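Local structure of nucleotidyl transferase AbiEii/AbiGii toxin family protein (Mycobacterium tuberculosis, 6Y56) at residues L80-C83 with E84-G88. The protein probably acts as a nucleotidyltransferase toxin of a toxin-antitoxin system, inhibiting growth of the bacterium by inactivating tRNA acceptor stems. Sequence-based numbering, arbitrary orientation.
Sequences LEVC and ELIDG
The carboxylate of Glu84 meets Leu80 through one oxygen: OE2 lies 3.4 Å from Leu80 CG and 3.5 Å from Leu80 CD2, while Leu80 CD1 stays farther from it, at 3.9 Å. The two side chains meet at a slant on the exposed flank of the helix. The Glu84 chain runs extended beyond CG, back over the preceding turn, and its CG also lies 3.4 Å from Leu80 O. That same carbonyl oxygen accepts the amide of Glu84 in a short, nearly straight bond (N to O 2.8 Å).

Three further i to i+4 bonds follow: Leu85 N to Glu81 O, the most bent (149° at the hydrogen), Ile86 N to Val82 O, and Asp87 N to Cys83 O (3.0 Å). They form the last turns of helix 76-86, which packs against the mixed sheet of the nucleotidyltransferase fold and against helix 19-38. On the buried flank Val82 and Ile86 lie side by side, CG1 to CD1 3.7 Å. Val82 CG1 stands anti to its own backbone N (chi1 173°), which directs it along the helix to Ile86. Phe128 of strand 125-129 touches Val82 and Cys83, Phe96 and Val98 touch Ile86, and Leu35 of helix 19-38 touches both Val82 and Leu85.

Asp87 leaves helical geometry, and Gly88 follows at positive phi (86°). Glu81 OE1 forms a salt bridge with Arg45, Asp87 OD1 accepts the amide of Val98, and the backbone of Gly88 is hydrogen-bonded to Phe96 of strand 94-100.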
loop_
_atom_site.group_PDB
_atom_site.type_symbol
_atom_site.label_atom_id
_atom_site.label_comp_id
_atom_site.label_asym_id
_atom_site.label_seq_id
_atom_site.Cartn_x
_atom_site.Cartn_y
_atom_site.Cartn_z
ATOM N N LEU A 80 -11.790 4.943 14.194
ATOM C CA LEU A 80 -11.920 4.422 15.548
ATOM C C LEU A 80 -12.712 3.120 15.566
ATOM O O LEU A 80 -12.353 2.183 16.287
ATOM C CB LEU A 80 -12.566 5.465 16.458
ATOM C CG LEU A 80 -12.658 5.057 17.937
ATOM C CD1 LEU A 80 -11.276 4.883 18.538
ATOM C CD2 LEU A 80 -13.450 6.086 18.722
ATOM N N GLU A 81 -13.780 3.035 14.771
ATOM C CA GLU A 81 -14.558 1.801 14.696
ATOM C C GLU A 81 -13.672 0.625 14.292
ATOM O O GLU A 81 -13.697 -0.438 14.928
ATOM C CB GLU A 81 -15.712 1.997 13.712
ATOM C CG GLU A 81 -16.543 0.754 13.431
ATOM C CD GLU A 81 -17.502 0.951 12.264
ATOM O OE1 GLU A 81 -17.444 2.010 11.605
ATOM O OE2 GLU A 81 -18.316 0.043 12.002
ATOM N N VAL A 82 -12.844 0.820 13.260
ATOM C CA VAL A 82 -11.947 -0.237 12.799
ATOM C C VAL A 82 -10.941 -0.601 13.875
ATOM O O VAL A 82 -10.708 -1.783 14.145
ATOM C CB VAL A 82 -11.248 0.185 11.498
ATOM C CG1 VAL A 82 -10.187 -0.848 11.112
ATOM C CG2 VAL A 82 -12.272 0.353 10.400
ATOM N N CYS A 83 -10.342 0.402 14.520
ATOM C CA CYS A 83 -9.305 0.112 15.502
ATOM C C CYS A 83 -9.875 -0.584 16.736
ATOM O O CYS A 83 -9.247 -1.504 17.277
ATOM C CB CYS A 83 -8.559 1.398 15.874
ATOM S SG CYS A 83 -7.547 2.022 14.502
ATOM N N GLU A 84 -11.056 -0.165 17.201
ATOM C CA GLU A 84 -11.680 -0.850 18.333
ATOM C C GLU A 84 -12.005 -2.293 17.980
ATOM O O GLU A 84 -11.894 -3.189 18.825
ATOM C CB GLU A 84 -12.961 -0.133 18.762
ATOM C CG GLU A 84 -12.774 1.204 19.463
ATOM C CD GLU A 84 -14.079 1.707 20.063
ATOM O OE1 GLU A 84 -14.885 0.864 20.520
ATOM O OE2 GLU A 84 -14.316 2.932 20.074
ATOM N N LEU A 85 -12.389 -2.537 16.727
ATOM C CA LEU A 85 -12.702 -3.892 16.298
ATOM C C LEU A 85 -11.453 -4.755 16.257
ATOM O O LEU A 85 -11.475 -5.904 16.718
ATOM C CB LEU A 85 -13.372 -3.850 14.931
ATOM C CG LEU A 85 -13.739 -5.204 14.350
ATOM C CD1 LEU A 85 -14.727 -5.916 15.266
ATOM C CD2 LEU A 85 -14.324 -5.018 12.961
ATOM N N ILE A 86 -10.354 -4.221 15.716
ATOM C CA ILE A 86 -9.117 -4.991 15.601
ATOM C C ILE A 86 -8.567 -5.329 16.979
ATOM O O ILE A 86 -8.199 -6.478 17.254
ATOM C CB ILE A 86 -8.080 -4.216 14.772
ATOM C CG1 ILE A 86 -8.557 -4.065 13.324
ATOM C CG2 ILE A 86 -6.733 -4.936 14.818
ATOM C CD1 ILE A 86 -7.660 -3.184 12.483
ATOM N N ASP A 87 -8.498 -4.331 17.863
ATOM C CA ASP A 87 -7.779 -4.490 19.121
ATOM C C ASP A 87 -8.461 -5.522 20.020
ATOM O O ASP A 87 -9.606 -5.339 20.444
ATOM C CB ASP A 87 -7.657 -3.148 19.832
ATOM C CG ASP A 87 -6.619 -3.172 20.923
ATOM O OD1 ASP A 87 -5.555 -3.792 20.743
ATOM O OD2 ASP A 87 -6.878 -2.569 21.985
ATOM N N GLY A 88 -7.747 -6.600 20.314
ATOM C CA GLY A 88 -8.265 -7.669 21.137
ATOM C C GLY A 88 -9.067 -8.715 20.394
ATOM O O GLY A 88 -9.507 -9.686 21.020
#